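Local coordinates for Lmo0741 protein (Listeria monocytogenes, PDB 4R1H) that probably regulates transcription by binding DNA through the winged helix-turn-helix domain of the GntR family, in an assembly of two chains, at residues F6-S9 and K10-K14; H18-H21 and T22-T26; R39-A42 and T43-V47; L104-K108 and E109-A113. All coordinates share one frame; numbering follows the deposited sequence.

Contact 1: residues F6-S9 and K10-K14; sequences FDDS and KPIYK
A type I beta turn runs from D7 to K10 and closes with a straight but weak bond, K10 N to D7 O at 3.3 Å with an N-H...O angle of 175°. The D7 side chain also bonds within this turn. With CG anti to the backbone N (chi1 -180°), D7 lets its OD1 accept S9 N at 2.9 Å, the donor standing well above the carboxylate plane. S9 OG adds a weak bond to D7 OD1 at 3.2 Å. A short acid and a short hydroxyl suit a place where the chain reverses within so few residues. I12, further on, supplies the apolar part of the contact. I12 CD1 leans back to 4.2 Å from F6 CB and 4.0 Å from D7 O, while CG2 approaches the F6 ring obliquely. F6 also touches Q15 and I16, and the amide of Q15 bonds to D7 O, so the incoming chain is held along the first turns of helix 12-25. P11 occupies the N-cap position, where a proline can precede a helix without sacrificing a helical N-H. An Asx turn that starts at D7, overlapping a type I beta turn, thus leads into the first helix of the winged helix-turn-helix domain.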
loop_
_atom_site.group_PDB
_atom_site.type_symbol
_atom_site.label_atom_id
_atom_site.label_comp_id
_atom_site.label_asym_id
_atom_site.label_seq_id
_atom_site.Cartn_x
_atom_site.Cartn_y
_atom_site.Cartn_z
ATOM N N PHE A 6 3.646 14.818 -1.749
ATOM C CA PHE A 6 3.391 13.717 -2.741
ATOM C C PHE A 6 4.623 12.816 -2.936
ATOM O O PHE A 6 5.752 13.252 -2.778
ATOM C CB PHE A 6 2.896 14.287 -4.105
ATOM C CG PHE A 6 1.486 14.878 -4.059
ATOM C CD1 PHE A 6 1.245 16.182 -4.475
ATOM C CD2 PHE A 6 0.411 14.131 -3.577
ATOM C CE1 PHE A 6 -0.024 16.731 -4.412
ATOM C CE2 PHE A 6 -0.878 14.673 -3.523
ATOM C CZ PHE A 6 -1.095 15.979 -3.935
ATOM N N ASP A 7 4.378 11.556 -3.277
ATOM C CA ASP A 7 5.430 10.579 -3.614
ATOM C C ASP A 7 6.028 10.772 -5.039
ATOM O O ASP A 7 5.385 10.484 -6.047
ATOM C CB ASP A 7 4.828 9.172 -3.489
ATOM C CG ASP A 7 5.818 8.080 -3.807
ATOM O OD1 ASP A 7 7.015 8.374 -3.874
ATOM O OD2 ASP A 7 5.398 6.929 -4.002
ATOM N N ASP A 8 7.281 11.208 -5.138
ATOM C CA ASP A 8 7.898 11.388 -6.471
ATOM C C ASP A 8 8.280 10.066 -7.193
ATOM O O ASP A 8 8.846 10.092 -8.279
ATOM C CB ASP A 8 9.064 12.381 -6.404
ATOM C CG ASP A 8 8.585 13.810 -6.285
ATOM O OD1 ASP A 8 9.174 14.687 -6.934
ATOM O OD2 ASP A 8 7.602 14.063 -5.565
ATOM N N SER A 9 7.925 8.929 -6.600
ATOM C CA SER A 9 7.981 7.614 -7.272
ATOM C C SER A 9 6.834 7.265 -8.257
ATOM O O SER A 9 7.027 6.398 -9.118
ATOM C CB SER A 9 8.037 6.500 -6.206
ATOM O OG SER A 9 9.193 6.637 -5.393
ATOM N N LYS A 10 5.666 7.915 -8.127
ATOM C CA LYS A 10 4.419 7.519 -8.821
ATOM C C LYS A 10 3.810 8.769 -9.525
ATOM O O LYS A 10 4.127 9.879 -9.110
ATOM C CB LYS A 10 3.469 6.930 -7.784
ATOM C CG LYS A 10 2.242 6.209 -8.343
ATOM C CD LYS A 10 0.939 7.004 -8.167
ATOM C CE LYS A 10 0.453 6.922 -6.714
ATOM N NZ LYS A 10 -0.974 7.316 -6.509
ATOM N N PRO A 11 2.999 8.606 -10.608
ATOM C CA PRO A 11 2.726 9.853 -11.294
ATOM C C PRO A 11 2.033 10.868 -10.412
ATOM O O PRO A 11 1.094 10.520 -9.654
ATOM C CB PRO A 11 1.810 9.436 -12.451
ATOM C CG PRO A 11 2.115 8.005 -12.678
ATOM C CD PRO A 11 2.331 7.482 -11.290
ATOM N N ILE A 12 2.432 12.113 -10.541
ATOM C CA ILE A 12 1.824 13.154 -9.713
ATOM C C ILE A 12 0.355 13.400 -10.043
ATOM O O ILE A 12 -0.442 13.508 -9.103
ATOM C CB ILE A 12 2.560 14.502 -9.778
ATOM C CG1 ILE A 12 4.027 14.399 -9.350
ATOM C CG2 ILE A 12 1.895 15.551 -8.872
ATOM C CD1 ILE A 12 4.231 13.728 -8.010
ATOM N N TYR A 13 -0.033 13.482 -11.325
ATOM C CA TYR A 13 -1.470 13.710 -11.581
ATOM C C TYR A 13 -2.356 12.643 -10.970
ATOM O O TYR A 13 -3.516 12.952 -10.540
ATOM C CB TYR A 13 -1.797 13.923 -13.050
ATOM C CG TYR A 13 -1.957 12.648 -13.790
ATOM C CD1 TYR A 13 -0.861 12.036 -14.368
ATOM C CD2 TYR A 13 -3.229 12.074 -13.996
ATOM C CE1 TYR A 13 -0.982 10.854 -15.077
ATOM C CE2 TYR A 13 -3.357 10.889 -14.707
ATOM C CZ TYR A 13 -2.244 10.310 -15.301
ATOM O OH TYR A 13 -2.348 9.122 -16.004
ATOM N N LYS A 14 -1.897 11.403 -10.881
ATOM C CA LYS A 14 -2.753 10.356 -10.318
ATOM C C LYS A 14 -2.887 10.585 -8.803
ATOM O O LYS A 14 -3.900 10.243 -8.226
ATOM C CB LYS A 14 -2.170 8.976 -10.567
ATOM C CG LYS A 14 -2.345 8.510 -11.998
ATOM C CD LYS A 14 -3.794 8.115 -12.302
ATOM C CE LYS A 14 -3.818 7.076 -13.441
ATOM N NZ LYS A 14 -5.177 6.925 -14.050
#

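Contact 2: residues H18-H21 and T22-T26; sequences HYIH and TEIVT
H18 and T22 meet one helical turn apart, and the carbonyl of H18 serves two donors of T22. T22 N reaches H18 O at 2.8 Å as the ordinary helix bond, and T22 OG1 reaches the same oxygen at 3.0 Å from the opposite face of the carbonyl plane. With chi1 at -66°, OG1 stands beside its own backbone N, which brings the hydroxyl back over the previous turn. There it also lies over one face of the H18 ring, near the rim. The pattern recurs one turn later, where T22 O takes T26 N at 3.0 Å and T26 OG1 at 2.9 Å, again from opposite faces; T26 OG1 is further hydrogen-bonded to T28 OG1. Threonine suits both places, since its short hydroxyl can be satisfied by the helix itself. The other carbonyls of 18-21 are engaged in the usual way, Y19 O by E23 N at 3.1 Å, I20 O by I24 N and H21 O by V25 N. On another side of the helix the CG of E23 lies over the Y19 ring, whose plane is only 25° from that of the carboxylate. On the buried side I20 CG2 packs against I24 CD1 at 3.6 Å. I20 faces L41 of helix 38-45 and Y56 and L59 of helix 49-61. I24 and H21 turn to helix 79-103, while H18, T22, V25 and T26 pack against E100, K103 and L104 of the second subunit.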
loop_
_atom_site.group_PDB
_atom_site.type_symbol
_atom_site.label_atom_id
_atom_site.label_comp_id
_atom_site.label_asym_id
_atom_site.label_seq_id
_atom_site.Cartn_x
_atom_site.Cartn_y
_atom_site.Cartn_z
ATOM N N HIS A 18 -6.284 11.244 -6.671
ATOM C CA HIS A 18 -6.665 10.549 -5.396
ATOM C C HIS A 18 -7.005 11.524 -4.302
ATOM O O HIS A 18 -7.968 11.285 -3.568
ATOM C CB HIS A 18 -5.554 9.622 -4.877
ATOM C CG HIS A 18 -5.992 8.822 -3.696
ATOM N ND1 HIS A 18 -6.915 7.808 -3.814
ATOM C CD2 HIS A 18 -5.659 8.888 -2.384
ATOM C CE1 HIS A 18 -7.119 7.263 -2.619
ATOM N NE2 HIS A 18 -6.359 7.897 -1.744
ATOM N N TYR A 19 -6.280 12.629 -4.209
ATOM C CA TYR A 19 -6.554 13.684 -3.272
ATOM C C TYR A 19 -7.954 14.247 -3.460
ATOM O O TYR A 19 -8.702 14.362 -2.509
ATOM C CB TYR A 19 -5.529 14.799 -3.438
ATOM C CG TYR A 19 -5.856 16.057 -2.690
ATOM C CD1 TYR A 19 -5.441 16.232 -1.357
ATOM C CD2 TYR A 19 -6.575 17.087 -3.296
ATOM C CE1 TYR A 19 -5.750 17.384 -0.676
ATOM C CE2 TYR A 19 -6.904 18.243 -2.611
ATOM C CZ TYR A 19 -6.482 18.385 -1.298
ATOM O OH TYR A 19 -6.796 19.563 -0.633
ATOM N N ILE A 20 -8.326 14.530 -4.707
ATOM C CA ILE A 20 -9.682 15.019 -5.025
ATOM C C ILE A 20 -10.726 13.970 -4.704
ATOM O O ILE A 20 -11.766 14.291 -4.129
ATOM C CB ILE A 20 -9.782 15.466 -6.493
ATOM C CG1 ILE A 20 -8.901 16.716 -6.649
ATOM C CG2 ILE A 20 -11.221 15.663 -6.912
ATOM C CD1 ILE A 20 -8.453 17.002 -8.058
ATOM N N HIS A 21 -10.472 12.710 -5.095
ATOM C CA HIS A 21 -11.372 11.634 -4.798
ATOM C C HIS A 21 -11.627 11.610 -3.305
ATOM O O HIS A 21 -12.782 11.392 -2.850
ATOM C CB HIS A 21 -10.802 10.265 -5.183
ATOM C CG HIS A 21 -10.854 9.964 -6.640
ATOM N ND1 HIS A 21 -10.193 8.885 -7.184
ATOM C CD2 HIS A 21 -11.518 10.559 -7.662
ATOM C CE1 HIS A 21 -10.458 8.807 -8.484
ATOM N NE2 HIS A 21 -11.240 9.833 -8.796
ATOM N N THR A 22 -10.556 11.748 -2.498
ATOM C CA THR A 22 -10.707 11.787 -1.024
ATOM C C THR A 22 -11.645 12.886 -0.513
ATOM O O THR A 22 -12.533 12.651 0.358
ATOM C CB THR A 22 -9.280 11.850 -0.386
ATOM O OG1 THR A 22 -8.666 10.565 -0.725
ATOM C CG2 THR A 22 -9.336 11.978 1.025
ATOM N N GLU A 23 -11.451 14.094 -1.013
ATOM C CA GLU A 23 -12.346 15.238 -0.691
ATOM C C GLU A 23 -13.795 14.991 -1.093
ATOM O O GLU A 23 -14.668 15.352 -0.353
ATOM C CB GLU A 23 -11.862 16.532 -1.323
ATOM C CG GLU A 23 -10.464 16.923 -0.875
ATOM C CD GLU A 23 -10.386 17.264 0.607
ATOM O OE1 GLU A 23 -10.476 18.464 0.929
ATOM O OE2 GLU A 23 -10.230 16.358 1.460
ATOM N N ILE A 24 -13.989 14.293 -2.192
ATOM C CA ILE A 24 -15.291 13.904 -2.685
ATOM C C ILE A 24 -15.986 12.824 -1.825
ATOM O O ILE A 24 -17.088 13.026 -1.327
ATOM C CB ILE A 24 -15.224 13.426 -4.120
ATOM C CG1 ILE A 24 -14.817 14.572 -4.984
ATOM C CG2 ILE A 24 -16.590 12.816 -4.494
ATOM C CD1 ILE A 24 -14.446 14.172 -6.375
ATOM N N VAL A 25 -15.282 11.741 -1.545
ATOM C CA VAL A 25 -15.837 10.627 -0.778
ATOM C C VAL A 25 -16.164 11.047 0.644
ATOM O O VAL A 25 -17.228 10.668 1.183
ATOM C CB VAL A 25 -14.902 9.417 -0.868
ATOM C CG1 VAL A 25 -15.310 8.332 0.127
ATOM C CG2 VAL A 25 -14.977 8.873 -2.281
ATOM N N THR A 26 -15.351 11.908 1.237
ATOM C CA THR A 26 -15.626 12.407 2.593
ATOM C C THR A 26 -16.669 13.528 2.638
ATOM O O THR A 26 -17.097 13.925 3.709
ATOM C CB THR A 26 -14.364 12.932 3.314
ATOM O OG1 THR A 26 -13.832 14.019 2.589
ATOM C CG2 THR A 26 -13.358 11.869 3.397
#

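Contact 3: residues R39-A42 and T43-V47; sequences RELA and TKLEV
L41 and L45, one turn apart, slant across each other on the inner side of helix 38-45. L41 sends CG anti to its backbone N (chi1 -168°), toward the next turn, and both its CG and its CD1 lie 4.0 Å from L45 CD1. L45 has its CG beside the backbone N instead, so its branch reaches back over L41. Branched leucines suit this inner side, because each can touch its partner and a neighbouring helix together. On a more exposed side T43 turns its hydroxyl back to the preceding turn: OG1 donates to R39 O at 2.9 Å, and T43 N reaches that oxygen at 3.1 Å from the opposite face of the carbonyl plane. A42 keeps its small CB 3.5 Å from V47 O. The chain then turns through a Schellman motif at E46, which has positive phi; V47 N bonds to A42 O at 2.9 Å, in the carbonyl plane, and E46 N to T43 O at 3.1 Å. V47, released from the helix, packs on F6 and on I52. L45 meets I16 and Y19 of helix 12-25, while L41 touches I20 of that helix as well as I52 and Y56 of helix 49-61, the next helix in the helix-turn-helix.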
loop_
_atom_site.group_PDB
_atom_site.type_symbol
_atom_site.label_atom_id
_atom_site.label_comp_id
_atom_site.label_asym_id
_atom_site.label_seq_id
_atom_site.Cartn_x
_atom_site.Cartn_y
_atom_site.Cartn_z
ATOM N N ARG A 39 -5.891 27.002 -11.454
ATOM C CA ARG A 39 -4.936 27.891 -10.800
ATOM C C ARG A 39 -4.970 27.870 -9.259
ATOM O O ARG A 39 -3.918 27.738 -8.594
ATOM C CB ARG A 39 -5.181 29.327 -11.283
ATOM C CG ARG A 39 -4.259 30.342 -10.631
ATOM C CD ARG A 39 -2.904 30.303 -11.308
ATOM N NE ARG A 39 -3.015 30.840 -12.666
ATOM C CZ ARG A 39 -2.012 30.921 -13.537
ATOM N NH1 ARG A 39 -0.797 30.483 -13.207
ATOM N NH2 ARG A 39 -2.230 31.441 -14.745
ATOM N N GLU A 40 -6.178 27.991 -8.708
ATOM C CA GLU A 40 -6.421 27.882 -7.240
ATOM C C GLU A 40 -5.890 26.587 -6.689
ATOM O O GLU A 40 -5.193 26.545 -5.690
ATOM C CB GLU A 40 -7.931 28.000 -6.925
ATOM C CG GLU A 40 -8.510 29.387 -7.233
ATOM C CD GLU A 40 -10.041 29.501 -7.137
ATOM O OE1 GLU A 40 -10.779 28.604 -7.589
ATOM O OE2 GLU A 40 -10.524 30.539 -6.618
ATOM N N LEU A 41 -6.213 25.485 -7.347
ATOM C CA LEU A 41 -5.769 24.213 -6.819
ATOM C C LEU A 41 -4.254 24.056 -6.918
ATOM O O LEU A 41 -3.646 23.467 -6.025
ATOM C CB LEU A 41 -6.477 23.017 -7.507
ATOM C CG LEU A 41 -6.276 21.700 -6.801
ATOM C CD1 LEU A 41 -6.785 21.839 -5.369
ATOM C CD2 LEU A 41 -6.998 20.547 -7.519
ATOM N N ALA A 42 -3.675 24.451 -8.050
ATOM C CA ALA A 42 -2.203 24.341 -8.262
ATOM C C ALA A 42 -1.443 25.058 -7.144
ATOM O O ALA A 42 -0.414 24.574 -6.661
ATOM C CB ALA A 42 -1.850 24.967 -9.597
ATOM N N THR A 43 -1.984 26.199 -6.730
ATOM C CA THR A 43 -1.387 27.017 -5.646
ATOM C C THR A 43 -1.511 26.309 -4.325
ATOM O O THR A 43 -0.521 26.112 -3.610
ATOM C CB THR A 43 -2.126 28.348 -5.525
ATOM O OG1 THR A 43 -2.077 29.023 -6.780
ATOM C CG2 THR A 43 -1.549 29.228 -4.412
ATOM N N LYS A 44 -2.730 25.854 -4.032
ATOM C CA LYS A 44 -3.008 25.193 -2.771
ATOM C C LYS A 44 -2.149 23.961 -2.604
ATOM O O LYS A 44 -1.594 23.732 -1.519
ATOM C CB LYS A 44 -4.494 24.807 -2.696
ATOM C CG LYS A 44 -4.924 24.285 -1.345
ATOM C CD LYS A 44 -6.414 23.973 -1.324
ATOM C CE LYS A 44 -6.733 22.939 -0.256
ATOM N NZ LYS A 44 -6.763 23.515 1.107
ATOM N N LEU A 45 -2.007 23.160 -3.665
ATOM C CA LEU A 45 -1.164 21.949 -3.582
ATOM C C LEU A 45 0.319 22.173 -3.959
ATOM O O LEU A 45 1.102 21.233 -3.848
ATOM C CB LEU A 45 -1.723 20.817 -4.432
ATOM C CG LEU A 45 -3.139 20.429 -4.053
ATOM C CD1 LEU A 45 -3.661 19.351 -4.995
ATOM C CD2 LEU A 45 -3.210 19.991 -2.593
ATOM N N GLU A 46 0.646 23.390 -4.383
ATOM C CA GLU A 46 2.001 23.743 -4.848
ATOM C C GLU A 46 2.478 22.711 -5.854
ATOM O O GLU A 46 3.477 22.029 -5.639
ATOM C CB GLU A 46 2.969 23.831 -3.665
ATOM C CG GLU A 46 2.637 24.950 -2.690
ATOM C CD GLU A 46 3.780 25.263 -1.739
ATOM O OE1 GLU A 46 3.966 26.460 -1.453
ATOM O OE2 GLU A 46 4.484 24.324 -1.278
ATOM N N VAL A 47 1.709 22.559 -6.932
ATOM C CA VAL A 47 2.110 21.684 -8.045
ATOM C C VAL A 47 1.931 22.487 -9.315
ATOM O O VAL A 47 1.292 23.526 -9.328
ATOM C CB VAL A 47 1.313 20.352 -8.159
ATOM C CG1 VAL A 47 1.471 19.527 -6.914
ATOM C CG2 VAL A 47 -0.148 20.634 -8.424
#

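Contact 4: residues L104-K108 and E109-A113; sequences LGINK and EKIIA
N107 caps the start of helix 108-117, its OD1 accepting K110 N at 2.9 Å with an N-H...O angle of 158°. The side chain takes the position between its own backbone N and carbonyl carbon (chi1 72°), which swings the amide oxygen over the first turn, where the K110 N-H lies nearly in line with the CG-OD1 bond. Asparagine is well fitted here: its short amide can stand in for the carbonyl that a preceding turn would have supplied. The backbone takes over at once, N107 O accepting I111 N at 2.9 Å and K108 O accepting I112 N at 3.0 Å. Flanking the cap is a hydrophobic staple, in which I106, just before N107, puts its CG2 3.8 Å from I111 CG1. I106 CG2 also lies 3.6 Å from K110 CG, so the aliphatic part of that lysine extends the apolar patch. I106 and I111 also touch M101, which ties the staple to helix 79-103. The chain leaves that helix through a Schellman motif at G105, whose positive phi suits a residue without a CB to press on the carbonyl O of L104. K108 belongs to the dimer interface. Bent at chi2, chi3 and chi4, its chain lays CG 4.0 Å from I112 CD1 and curls round to bring NZ to the carbonyl oxygens of V115 and V118 of the second subunit; E119 of that subunit is a long, weak ion partner.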
loop_
_atom_site.group_PDB
_atom_site.type_symbol
_atom_site.label_atom_id
_atom_site.label_comp_id
_atom_site.label_asym_id
_atom_site.label_seq_id
_atom_site.Cartn_x
_atom_site.Cartn_y
_atom_site.Cartn_z
ATOM N N LEU A 104 1.581 -13.646 3.534
ATOM C CA LEU A 104 2.299 -13.921 4.768
ATOM C C LEU A 104 1.767 -15.195 5.455
ATOM O O LEU A 104 2.243 -15.599 6.500
ATOM C CB LEU A 104 2.173 -12.723 5.720
ATOM C CG LEU A 104 2.873 -11.490 5.167
ATOM C CD1 LEU A 104 2.439 -10.338 6.075
ATOM C CD2 LEU A 104 4.369 -11.634 5.221
ATOM N N GLY A 105 0.731 -15.812 4.876
ATOM C CA GLY A 105 0.125 -16.983 5.504
ATOM C C GLY A 105 -0.846 -16.679 6.583
ATOM O O GLY A 105 -1.224 -17.555 7.381
ATOM N N ILE A 106 -1.389 -15.441 6.618
ATOM C CA ILE A 106 -2.359 -15.035 7.618
ATOM C C ILE A 106 -3.709 -15.239 7.079
ATOM O O ILE A 106 -4.073 -14.605 6.060
ATOM C CB ILE A 106 -2.098 -13.521 8.074
ATOM C CG1 ILE A 106 -0.648 -13.334 8.559
ATOM C CG2 ILE A 106 -3.141 -13.108 9.109
ATOM C CD1 ILE A 106 -0.321 -11.890 8.914
ATOM N N ASN A 107 -4.528 -16.088 7.718
ATOM C CA ASN A 107 -5.845 -16.427 7.228
ATOM C C ASN A 107 -6.883 -15.371 7.483
ATOM O O ASN A 107 -6.585 -14.381 8.164
ATOM C CB ASN A 107 -6.303 -17.816 7.712
ATOM C CG ASN A 107 -6.649 -17.861 9.194
ATOM O OD1 ASN A 107 -7.003 -16.826 9.791
ATOM N ND2 ASN A 107 -6.693 -19.076 9.783
ATOM N N LYS A 108 -8.021 -15.477 6.820
ATOM C CA LYS A 108 -9.007 -14.378 6.873
ATOM C C LYS A 108 -9.426 -14.055 8.301
ATOM O O LYS A 108 -9.608 -12.895 8.655
ATOM C CB LYS A 108 -10.247 -14.713 6.031
ATOM C CG LYS A 108 -11.344 -13.673 6.013
ATOM C CD LYS A 108 -10.835 -12.291 5.553
ATOM C CE LYS A 108 -10.915 -12.052 4.061
ATOM N NZ LYS A 108 -12.260 -12.132 3.620
ATOM N N GLU A 109 -9.666 -15.083 9.120
ATOM C CA GLU A 109 -10.026 -14.817 10.481
ATOM C C GLU A 109 -8.988 -14.014 11.199
ATOM O O GLU A 109 -9.331 -13.108 12.007
ATOM C CB GLU A 109 -10.372 -16.124 11.218
ATOM C CG GLU A 109 -11.727 -16.639 10.798
ATOM C CD GLU A 109 -12.879 -15.706 11.174
ATOM O OE1 GLU A 109 -13.721 -15.354 10.292
ATOM O OE2 GLU A 109 -12.929 -15.257 12.345
ATOM N N LYS A 110 -7.731 -14.332 10.991
ATOM C CA LYS A 110 -6.680 -13.595 11.683
ATOM C C LYS A 110 -6.470 -12.188 11.110
ATOM O O LYS A 110 -6.046 -11.283 11.812
ATOM C CB LYS A 110 -5.383 -14.359 11.589
ATOM C CG LYS A 110 -4.303 -13.724 12.415
ATOM C CD LYS A 110 -3.182 -14.696 12.714
ATOM C CE LYS A 110 -2.034 -13.927 13.249
ATOM N NZ LYS A 110 -2.401 -13.371 14.562
ATOM N N ILE A 111 -6.757 -12.010 9.820
ATOM C CA ILE A 111 -6.769 -10.656 9.205
ATOM C C ILE A 111 -7.819 -9.774 9.879
ATOM O O ILE A 111 -7.558 -8.626 10.264
ATOM C CB ILE A 111 -7.000 -10.693 7.668
ATOM C CG1 ILE A 111 -5.870 -11.420 6.987
ATOM C CG2 ILE A 111 -7.095 -9.243 7.095
ATOM C CD1 ILE A 111 -6.076 -11.731 5.513
ATOM N N ILE A 112 -9.031 -10.326 10.069
ATOM C CA ILE A 112 -10.102 -9.637 10.765
ATOM C C ILE A 112 -9.673 -9.292 12.175
ATOM O O ILE A 112 -9.904 -8.184 12.599
ATOM C CB ILE A 112 -11.415 -10.444 10.745
ATOM C CG1 ILE A 112 -11.957 -10.499 9.294
ATOM C CG2 ILE A 112 -12.434 -9.830 11.668
ATOM C CD1 ILE A 112 -12.939 -11.612 9.057
ATOM N N ALA A 113 -9.021 -10.227 12.870
ATOM C CA ALA A 113 -8.554 -9.972 14.233
ATOM C C ALA A 113 -7.538 -8.821 14.286
ATOM O O ALA A 113 -7.588 -7.993 15.184
ATOM C CB ALA A 113 -7.971 -11.247 14.869
#

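Contacts 1, 2 and 3 lie in the winged helix-turn-helix region and contact 4 far away, 41 Å between centres from contact 3. Contact 1 is at the surface; the other three are partly buried, with isoleucines or leucines on their inner sides. Contacts 1 and 2 share helix 12-25, and contact 3 packs on both, on contact 1 through one phenylalanine and on contact 2 through aromatic and apolar side chains. Mid-helix and near helix ends, contacts 2 and 3 use threonine hydroxyls bonded to carbonyls one turn back, whereas contacts 1 and 4 use side-chain oxygens to hold backbone N-H groups, of the turn before a helix in contact 1 and of the first helical turn in contact 4. Only contacts 2 and 4 meet the second subunit.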